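Local atomic coordinates of probable endoglucanase (Gluconacetobacter xylinus, PDB entry 1WZZ), a protein that hydrolyses internal beta-1,4-glucosidic linkages of cellulose and carboxymethylcellulose as a family 8 glycoside hydrolase, and is required for cellulose biosynthesis in its bacterium. Residues I25-Y30 with A61-S66; R32-V37 with W71-T76; A65-M70 with P125-D130. One frame throughout, in Å; residues are numbered along the deposited sequence.

How the contacts relate
Helix 64-77 is common to all three contacts. At its start, contact 1 ties it to helix 18-30; further along, contact 3 sets it against helix 125-142, sharing Ala65 and Ser66 with contact 1; beyond that, contact 2 packs it against the loop that follows helix 18-30, which also binds a sulfate ion. The three centres lie about 11 to 14 Å from one another. Contacts 2 and 3 also touch directly, Gly35 CA packing 3.1 Å from Ser69 OG. The active site is nearest to contact 2: the side chain of Trp73 is about 10 Å from that of Glu49, the proton donor by similarity.

Contact 1 (I25-Y30 with A61-S66); sequences IFRAKY and AGDLAS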
loop_
_atom_site.group_PDB
_atom_site.type_symbol
_atom_site.label_atom_id
_atom_site.label_comp_id
_atom_site.label_asym_id
_atom_site.label_seq_id
_atom_site.Cartn_x
_atom_site.Cartn_y
_atom_site.Cartn_z
ATOM N N ILE A 25 -2.078 18.791 7.397
ATOM C CA ILE A 25 -0.801 19.131 6.790
ATOM C C ILE A 25 -0.680 18.521 5.395
ATOM O O ILE A 25 -0.285 19.181 4.442
ATOM C CB ILE A 25 0.381 18.654 7.695
ATOM C CG1 ILE A 25 0.293 19.375 9.044
ATOM C CG2 ILE A 25 1.739 18.936 7.002
ATOM C CD1 ILE A 25 1.231 18.766 10.114
ATOM N N PHE A 26 -1.047 17.249 5.265
ATOM C CA PHE A 26 -0.971 16.579 3.979
ATOM C C PHE A 26 -1.828 17.304 2.920
ATOM O O PHE A 26 -1.406 17.523 1.782
ATOM C CB PHE A 26 -1.470 15.146 4.146
ATOM C CG PHE A 26 -1.310 14.296 2.909
ATOM C CD1 PHE A 26 -0.210 13.448 2.763
ATOM C CD2 PHE A 26 -2.279 14.305 1.935
ATOM C CE1 PHE A 26 -0.098 12.603 1.645
ATOM C CE2 PHE A 26 -2.179 13.472 0.822
ATOM C CZ PHE A 26 -1.084 12.620 0.685
ATOM N N ARG A 27 -3.042 17.643 3.322
ATOM C CA ARG A 27 -3.999 18.339 2.457
ATOM C C ARG A 27 -3.430 19.690 1.982
ATOM O O ARG A 27 -3.489 20.064 0.805
ATOM C CB ARG A 27 -5.288 18.540 3.249
ATOM C CG ARG A 27 -6.430 19.290 2.520
ATOM C CD ARG A 27 -7.667 19.456 3.420
ATOM N NE ARG A 27 -7.388 20.199 4.658
ATOM C CZ ARG A 27 -8.200 20.266 5.719
ATOM N NH1 ARG A 27 -9.372 19.632 5.729
ATOM N NH2 ARG A 27 -7.840 20.974 6.790
ATOM N N ALA A 28 -2.848 20.416 2.915
ATOM C CA ALA A 28 -2.296 21.714 2.586
ATOM C C ALA A 28 -1.191 21.613 1.558
ATOM O O ALA A 28 -1.102 22.436 0.639
ATOM C CB ALA A 28 -1.775 22.363 3.856
ATOM N N LYS A 29 -0.358 20.586 1.700
ATOM C CA LYS A 29 0.772 20.401 0.821
ATOM C C LYS A 29 0.488 19.747 -0.511
ATOM O O LYS A 29 1.044 20.152 -1.535
ATOM C CB LYS A 29 1.855 19.549 1.508
ATOM C CG LYS A 29 2.584 20.216 2.674
ATOM C CD LYS A 29 3.640 19.296 3.262
ATOM C CE LYS A 29 4.453 20.018 4.336
ATOM N NZ LYS A 29 5.408 19.095 4.985
ATOM N N TYR A 30 -0.390 18.746 -0.502
ATOM C CA TYR A 30 -0.576 17.947 -1.710
ATOM C C TYR A 30 -1.915 17.870 -2.423
ATOM O O TYR A 30 -1.983 17.285 -3.511
ATOM C CB TYR A 30 -0.131 16.507 -1.381
ATOM C CG TYR A 30 1.224 16.436 -0.707
ATOM C CD1 TYR A 30 1.357 15.972 0.598
ATOM C CD2 TYR A 30 2.371 16.858 -1.377
ATOM C CE1 TYR A 30 2.610 15.934 1.228
ATOM C CE2 TYR A 30 3.618 16.821 -0.757
ATOM C CZ TYR A 30 3.728 16.360 0.533
ATOM O OH TYR A 30 4.984 16.285 1.099
ATOM N N ALA A 61 -9.921 11.139 8.684
ATOM C CA ALA A 61 -9.953 12.419 9.386
ATOM C C ALA A 61 -11.357 13.011 9.449
ATOM O O ALA A 61 -11.556 14.043 10.100
ATOM C CB ALA A 61 -9.032 13.416 8.700
ATOM N N GLY A 62 -12.317 12.383 8.772
ATOM C CA GLY A 62 -13.675 12.913 8.768
ATOM C C GLY A 62 -13.875 14.118 7.864
ATOM O O GLY A 62 -14.820 14.899 8.053
ATOM N N ASP A 63 -13.010 14.273 6.871
ATOM C CA ASP A 63 -13.089 15.398 5.952
ATOM C C ASP A 63 -13.876 14.972 4.711
ATOM O O ASP A 63 -13.309 14.550 3.705
ATOM C CB ASP A 63 -11.676 15.823 5.574
ATOM C CG ASP A 63 -11.630 17.053 4.708
ATOM O OD1 ASP A 63 -12.693 17.545 4.251
ATOM O OD2 ASP A 63 -10.500 17.548 4.481
ATOM N N LEU A 64 -15.193 15.102 4.780
ATOM C CA LEU A 64 -16.035 14.700 3.647
ATOM C C LEU A 64 -15.846 15.550 2.396
ATOM O O LEU A 64 -15.815 15.022 1.284
ATOM C CB LEU A 64 -17.510 14.709 4.078
ATOM C CG LEU A 64 -18.533 14.410 2.968
ATOM C CD1 LEU A 64 -18.266 13.032 2.295
ATOM C CD2 LEU A 64 -19.933 14.445 3.601
ATOM N N ALA A 65 -15.710 16.867 2.544
ATOM C CA ALA A 65 -15.532 17.725 1.378
ATOM C C ALA A 65 -14.305 17.333 0.544
ATOM O O ALA A 65 -14.370 17.246 -0.695
ATOM C CB ALA A 65 -15.441 19.204 1.824
ATOM N N SER A 66 -13.168 17.100 1.201
ATOM C CA SER A 66 -11.969 16.720 0.457
ATOM C C SER A 66 -12.129 15.313 -0.139
ATOM O O SER A 66 -11.662 15.064 -1.255
ATOM C CB SER A 66 -10.729 16.739 1.371
ATOM O OG SER A 66 -10.459 18.069 1.805
#
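Arg27, in the last turns of helix 18-30, and Ser66, in the first turn of helix 64-77, bring the two backbones nearest each other, with 8.4 Å from Arg27 CA to Ser66 CA, so the gap is bridged by side chains alone. Arg27 runs straight out from its helix, CG anti to the backbone N, and then bends at chi3 (59°), which swings the guanidinium over to Asp63. The result is a salt bridge: Arg27 NH1 donates to Asp63 OD2 at 2.7 Å. The bond is somewhat bent, and the two flat groups stand nearly perpendicular, their planes 79° apart. NH1 comes in from above the carboxylate plane. Ser66 OG donates to the same oxygen, Asp63 OD2, from the opposite face, also at 2.7 Å, while Arg27 CD packs 3.5 Å from Ser66 OG. The second carboxylate oxygen has its own task. Asp63 is the N-cap of helix 64-77, and its OD1 accepts from Ser66 N at 3.1 Å in an almost straight bond (169°). One aspartate therefore caps a helix start and pairs with the neighbouring helix, and these bonds should hold its carboxylate firmly in orientation. Just before it, Gly62 ends the preceding helix in a Schellman motif, its positive phi turning the chain toward the cap. Trp23, one turn before Arg27 on helix 18-30, adds a further donor to Asp63 OD2 through NE1 and packs on Ala61 and Ser66. The contact thus clamps helix 18-30 at the surface to the turn linking helices 48-61 and 64-77, while Phe26 faces inward to helix 315-331.

Contact 2 (R32-V37 with W71-T76); sequences RPSGRV and WMWART. With SO4 (sulfate ion), chain B.
A type I turn from Arg32 to Gly35 brings Ser34, Gly35 and Arg36 up against Trp73 of helix 64-77. Arg32 opens the turn and borders a sulfate ion, probably from the crystallisation liquor, to which its NH1 bonds only weakly. Ser34 works in both directions: its carbonyl O rests 3.5 Å from Trp73 CD1, and its OG donates to sulfate O1 at 2.6 Å. That same hydroxyl accepts from Arg36 N, making an ST turn, with OG held between the backbone N and the carbonyl carbon (chi1 63°). At Gly35 the two CA traces are nearest, Gly35 CA to Trp73 CA measuring 5.3 Å, and Gly35 O packs 3.7 Å from Trp73 CB. Arg36 then runs alongside the indole. Its CB sits over one face, 3.8 Å from the centroid of the five-membered ring of Trp73 in a CH-pi contact, and its CD reaches 3.5 Å from Trp73 CZ2. A bend at chi3 (78°) turns the guanidinium off the ring so that its edge meets the sulfate, Arg36 NE bonding to sulfate O1 and Arg36 NH2 to sulfate O2, both at 2.8 Å. Ser46 and Gly43 also accept from the guanidinium. Gln51 of helix 48-61 bonds to Gly35 O and touches Trp73, so the loop lies against helices 48-61 and 64-77, and Trp73, meeting Phe90 edge-to-face, links it to strand 89-91.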
loop_
_atom_site.group_PDB
_atom_site.type_symbol
_atom_site.label_atom_id
_atom_site.label_comp_id
_atom_site.label_asym_id
_atom_site.label_seq_id
_atom_site.Cartn_x
_atom_site.Cartn_y
_atom_site.Cartn_z
ATOM N N ARG A 32 -4.800 19.444 -4.572
ATOM C CA ARG A 32 -5.187 20.579 -5.439
ATOM C C ARG A 32 -6.701 20.741 -5.366
ATOM O O ARG A 32 -7.427 19.791 -5.065
ATOM C CB ARG A 32 -4.782 20.309 -6.890
ATOM C CG ARG A 32 -3.286 20.294 -7.133
ATOM C CD ARG A 32 -2.679 21.645 -6.797
ATOM N NE ARG A 32 -1.249 21.670 -7.081
ATOM C CZ ARG A 32 -0.727 21.776 -8.301
ATOM N NH1 ARG A 32 -1.519 21.876 -9.361
ATOM N NH2 ARG A 32 0.589 21.762 -8.459
ATOM N N PRO A 33 -7.213 21.954 -5.646
ATOM C CA PRO A 33 -8.659 22.189 -5.598
ATOM C C PRO A 33 -9.430 21.278 -6.557
ATOM O O PRO A 33 -10.603 20.987 -6.331
ATOM C CB PRO A 33 -8.787 23.669 -5.989
ATOM C CG PRO A 33 -7.495 24.259 -5.545
ATOM C CD PRO A 33 -6.473 23.198 -5.919
ATOM N N SER A 34 -8.760 20.837 -7.613
ATOM C CA SER A 34 -9.365 19.937 -8.600
ATOM C C SER A 34 -9.692 18.567 -8.014
ATOM O O SER A 34 -10.502 17.829 -8.571
ATOM C CB SER A 34 -8.412 19.727 -9.773
ATOM O OG SER A 34 -7.214 19.097 -9.353
ATOM N N GLY A 35 -9.050 18.233 -6.895
ATOM C CA GLY A 35 -9.272 16.930 -6.288
ATOM C C GLY A 35 -8.085 16.017 -6.554
ATOM O O GLY A 35 -8.038 14.897 -6.049
ATOM N N ARG A 36 -7.123 16.497 -7.331
ATOM C CA ARG A 36 -5.929 15.727 -7.666
ATOM C C ARG A 36 -4.867 15.831 -6.572
ATOM O O ARG A 36 -4.587 16.926 -6.075
ATOM C CB ARG A 36 -5.375 16.238 -9.000
ATOM C CG ARG A 36 -4.145 15.573 -9.483
ATOM C CD ARG A 36 -3.834 15.968 -10.937
ATOM N NE ARG A 36 -3.220 17.284 -11.056
ATOM C CZ ARG A 36 -1.913 17.501 -10.993
ATOM N NH1 ARG A 36 -1.080 16.488 -10.812
ATOM N NH2 ARG A 36 -1.437 18.733 -11.122
ATOM N N VAL A 37 -4.322 14.683 -6.159
ATOM C CA VAL A 37 -3.239 14.645 -5.171
ATOM C C VAL A 37 -1.926 14.699 -5.963
ATOM O O VAL A 37 -1.690 13.888 -6.869
ATOM C CB VAL A 37 -3.307 13.335 -4.328
ATOM C CG1 VAL A 37 -2.054 13.190 -3.406
ATOM C CG2 VAL A 37 -4.576 13.344 -3.527
ATOM N N TRP A 71 -12.393 11.770 -4.776
ATOM C CA TRP A 71 -13.048 10.612 -5.391
ATOM C C TRP A 71 -13.635 11.009 -6.741
ATOM O O TRP A 71 -13.492 10.295 -7.745
ATOM C CB TRP A 71 -14.125 10.086 -4.455
ATOM C CG TRP A 71 -15.006 9.022 -5.032
ATOM C CD1 TRP A 71 -16.350 8.927 -4.862
ATOM C CD2 TRP A 71 -14.623 7.888 -5.855
ATOM N NE1 TRP A 71 -16.845 7.819 -5.516
ATOM C CE2 TRP A 71 -15.814 7.165 -6.136
ATOM C CE3 TRP A 71 -13.406 7.420 -6.382
ATOM C CZ2 TRP A 71 -15.826 5.999 -6.923
ATOM C CZ3 TRP A 71 -13.425 6.248 -7.173
ATOM C CH2 TRP A 71 -14.633 5.563 -7.431
HETATM N N MSE A 72 -14.302 12.149 -6.786
HETATM C CA MSE A 72 -14.817 12.566 -8.088
HETATM C C MSE A 72 -13.662 12.680 -9.095
HETATM O O MSE A 72 -13.803 12.264 -10.245
HETATM C CB MSE A 72 -15.572 13.901 -7.984
HETATM C CG MSE A 72 -16.059 14.399 -9.324
HETATM SE SE MSE A 72 -17.185 15.950 -9.075
HETATM C CE MSE A 72 -15.811 17.296 -9.009
ATOM N N TRP A 73 -12.501 13.207 -8.681
ATOM C CA TRP A 73 -11.376 13.337 -9.598
ATOM C C TRP A 73 -10.866 11.950 -10.030
ATOM O O TRP A 73 -10.596 11.712 -11.221
ATOM C CB TRP A 73 -10.215 14.124 -8.967
ATOM C CG TRP A 73 -9.135 14.451 -9.986
ATOM C CD1 TRP A 73 -9.060 15.578 -10.771
ATOM C CD2 TRP A 73 -8.051 13.608 -10.410
ATOM N NE1 TRP A 73 -8.009 15.480 -11.646
ATOM C CE2 TRP A 73 -7.374 14.283 -11.450
ATOM C CE3 TRP A 73 -7.589 12.342 -10.015
ATOM C CZ2 TRP A 73 -6.266 13.741 -12.101
ATOM C CZ3 TRP A 73 -6.486 11.808 -10.664
ATOM C CH2 TRP A 73 -5.837 12.504 -11.695
ATOM N N ALA A 74 -10.716 11.043 -9.077
ATOM C CA ALA A 74 -10.242 9.706 -9.429
ATOM C C ALA A 74 -11.206 8.966 -10.353
ATOM O O ALA A 74 -10.768 8.324 -11.319
ATOM C CB ALA A 74 -9.990 8.875 -8.142
ATOM N N ARG A 75 -12.502 9.061 -10.079
ATOM C CA ARG A 75 -13.489 8.356 -10.894
ATOM C C ARG A 75 -13.530 8.913 -12.298
ATOM O O ARG A 75 -13.529 8.148 -13.273
ATOM C CB ARG A 75 -14.894 8.451 -10.286
ATOM C CG ARG A 75 -15.912 7.562 -11.040
ATOM C CD ARG A 75 -17.365 7.840 -10.672
ATOM N NE ARG A 75 -17.509 8.537 -9.401
ATOM C CZ ARG A 75 -17.537 9.862 -9.270
ATOM N NH1 ARG A 75 -17.662 10.410 -8.065
ATOM N NH2 ARG A 75 -17.459 10.641 -10.342
ATOM N N THR A 76 -13.528 10.237 -12.409
ATOM C CA THR A 76 -13.587 10.869 -13.725
ATOM C C THR A 76 -12.314 10.763 -14.559
ATOM O O THR A 76 -12.376 10.585 -15.774
ATOM C CB THR A 76 -14.011 12.387 -13.626
ATOM O OG1 THR A 76 -13.023 13.151 -12.941
ATOM C CG2 THR A 76 -15.280 12.522 -12.883
HETATM S S SO4 B . -4.675 20.729 -11.331
HETATM O O1 SO4 B . -4.983 19.447 -10.661
HETATM O O2 SO4 B . -3.335 20.669 -11.939
HETATM O O3 SO4 B . -4.695 21.815 -10.338
HETATM O O4 SO4 B . -5.704 20.966 -12.361
#

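Contact 3 (A65-M70 with P125-D130); sequences ASFQSM and PDYIQD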
loop_
_atom_site.group_PDB
_atom_site.type_symbol
_atom_site.label_atom_id
_atom_site.label_comp_id
_atom_site.label_asym_id
_atom_site.label_seq_id
_atom_site.Cartn_x
_atom_site.Cartn_y
_atom_site.Cartn_z
ATOM N N ALA A 65 -15.710 16.867 2.544
ATOM C CA ALA A 65 -15.532 17.725 1.378
ATOM C C ALA A 65 -14.305 17.333 0.544
ATOM O O ALA A 65 -14.370 17.246 -0.695
ATOM C CB ALA A 65 -15.441 19.204 1.824
ATOM N N SER A 66 -13.168 17.100 1.201
ATOM C CA SER A 66 -11.969 16.720 0.457
ATOM C C SER A 66 -12.129 15.313 -0.139
ATOM O O SER A 66 -11.662 15.064 -1.255
ATOM C CB SER A 66 -10.729 16.739 1.371
ATOM O OG SER A 66 -10.459 18.069 1.805
ATOM N N PHE A 67 -12.743 14.418 0.615
ATOM C CA PHE A 67 -12.962 13.051 0.123
ATOM C C PHE A 67 -13.768 13.085 -1.183
ATOM O O PHE A 67 -13.411 12.436 -2.170
ATOM C CB PHE A 67 -13.715 12.206 1.141
ATOM C CG PHE A 67 -13.846 10.781 0.721
ATOM C CD1 PHE A 67 -12.892 9.840 1.096
ATOM C CD2 PHE A 67 -14.883 10.397 -0.131
ATOM C CE1 PHE A 67 -12.967 8.535 0.632
ATOM C CE2 PHE A 67 -14.968 9.098 -0.614
ATOM C CZ PHE A 67 -14.014 8.159 -0.236
ATOM N N GLN A 68 -14.850 13.852 -1.173
ATOM C CA GLN A 68 -15.702 13.985 -2.353
ATOM C C GLN A 68 -14.947 14.496 -3.564
ATOM O O GLN A 68 -15.090 13.973 -4.676
ATOM C CB GLN A 68 -16.868 14.929 -2.017
ATOM C CG GLN A 68 -17.872 14.300 -1.079
ATOM C CD GLN A 68 -18.927 15.286 -0.578
ATOM O OE1 GLN A 68 -19.991 14.875 -0.090
ATOM N NE2 GLN A 68 -18.633 16.579 -0.681
ATOM N N SER A 69 -14.137 15.524 -3.349
ATOM C CA SER A 69 -13.348 16.108 -4.406
ATOM C C SER A 69 -12.350 15.104 -4.983
ATOM O O SER A 69 -12.229 14.982 -6.201
ATOM C CB SER A 69 -12.597 17.341 -3.887
ATOM O OG SER A 69 -11.868 17.991 -4.928
HETATM N N MSE A 70 -11.629 14.387 -4.120
HETATM C CA MSE A 70 -10.642 13.431 -4.609
HETATM C C MSE A 70 -11.272 12.231 -5.287
HETATM O O MSE A 70 -10.719 11.714 -6.254
HETATM C CB MSE A 70 -9.725 12.947 -3.472
HETATM C CG MSE A 70 -8.848 14.067 -2.942
HETATM SE SE MSE A 70 -7.642 13.403 -1.540
HETATM C CE MSE A 70 -8.937 13.371 -0.198
ATOM N N PRO A 125 -24.338 5.235 1.272
ATOM C CA PRO A 125 -24.439 3.911 0.656
ATOM C C PRO A 125 -23.850 3.785 -0.742
ATOM O O PRO A 125 -23.477 2.678 -1.163
ATOM C CB PRO A 125 -25.957 3.609 0.710
ATOM C CG PRO A 125 -26.559 4.991 0.660
ATOM C CD PRO A 125 -25.670 5.796 1.572
ATOM N N ASP A 126 -23.780 4.890 -1.477
ATOM C CA ASP A 126 -23.199 4.843 -2.803
ATOM C C ASP A 126 -21.700 4.520 -2.681
ATOM O O ASP A 126 -21.170 3.809 -3.518
ATOM C CB ASP A 126 -23.425 6.169 -3.557
ATOM C CG ASP A 126 -22.877 7.373 -2.815
ATOM O OD1 ASP A 126 -23.158 7.519 -1.607
ATOM O OD2 ASP A 126 -22.172 8.179 -3.460
ATOM N N TYR A 127 -21.025 5.039 -1.648
ATOM C CA TYR A 127 -19.585 4.727 -1.478
ATOM C C TYR A 127 -19.383 3.240 -1.176
ATOM O O TYR A 127 -18.401 2.617 -1.626
ATOM C CB TYR A 127 -18.996 5.570 -0.331
ATOM C CG TYR A 127 -18.880 7.044 -0.618
ATOM C CD1 TYR A 127 -18.632 7.941 0.426
ATOM C CD2 TYR A 127 -18.971 7.550 -1.910
ATOM C CE1 TYR A 127 -18.471 9.290 0.192
ATOM C CE2 TYR A 127 -18.814 8.919 -2.162
ATOM C CZ TYR A 127 -18.560 9.781 -1.100
ATOM O OH TYR A 127 -18.403 11.144 -1.347
ATOM N N ILE A 128 -20.293 2.655 -0.396
ATOM C CA ILE A 128 -20.199 1.230 -0.108
ATOM C C ILE A 128 -20.336 0.464 -1.429
ATOM O O ILE A 128 -19.578 -0.474 -1.704
ATOM C CB ILE A 128 -21.296 0.798 0.890
ATOM C CG1 ILE A 128 -21.072 1.495 2.232
ATOM C CG2 ILE A 128 -21.293 -0.747 1.098
ATOM C CD1 ILE A 128 -19.732 1.203 2.867
ATOM N N GLN A 129 -21.318 0.843 -2.255
ATOM C CA GLN A 129 -21.478 0.188 -3.552
ATOM C C GLN A 129 -20.229 0.350 -4.425
ATOM O O GLN A 129 -19.818 -0.607 -5.118
ATOM C CB GLN A 129 -22.677 0.805 -4.277
ATOM C CG GLN A 129 -23.964 0.448 -3.601
ATOM C CD GLN A 129 -25.133 1.106 -4.278
ATOM O OE1 GLN A 129 -24.968 2.090 -4.986
ATOM N NE2 GLN A 129 -26.340 0.562 -4.048
ATOM N N ASP A 130 -19.645 1.551 -4.410
ATOM C CA ASP A 130 -18.443 1.845 -5.220
ATOM C C ASP A 130 -17.289 0.942 -4.779
ATOM O O ASP A 130 -16.525 0.428 -5.617
ATOM C CB ASP A 130 -18.005 3.291 -5.062
ATOM C CG ASP A 130 -18.993 4.274 -5.652
ATOM O OD1 ASP A 130 -19.740 3.909 -6.591
ATOM O OD2 ASP A 130 -19.001 5.428 -5.167
#
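Tyr127, which meets Phe67 and Gln68, rides on a helical turn closed by the 2.9 Å bond from Asp130 N to Asp126 O; no hydrogen bond spans the two segments themselves. The contact is aromatic and aliphatic. Phe67 CE2 lies over one face of the Tyr127 ring, toward its rim, and comes 3.6 Å from Tyr127 CE1. The two rings meet obliquely, inclined at 52° with centroids 5.0 Å apart, and the side chains run past one another, pointing in opposite senses. Phe67 gets there with CG anti to its own N (chi1 -175°), which sends the ring across toward helix 125-142. Gln68 crosses Tyr127 at about a right angle and presses CG to 3.2 Å from Tyr127 OH, while its OE1 makes a weak hydrogen bond with Arg124 NH2; Arg124 also forms a cation-pi contact with the Tyr127 ring. Backbones stay well apart, Gln68 CA and Tyr127 CA being 10.1 Å from each other, which leaves the junction to side chains. Phe67 and Tyr127 both touch Leu115 and Ala118 of helix 105-122. The contact thus joins helices 64-77 and 125-142, with helices 48-61 and 105-122 packed against Phe67, within the (alpha/alpha)6 barrel of this family 8 enzyme.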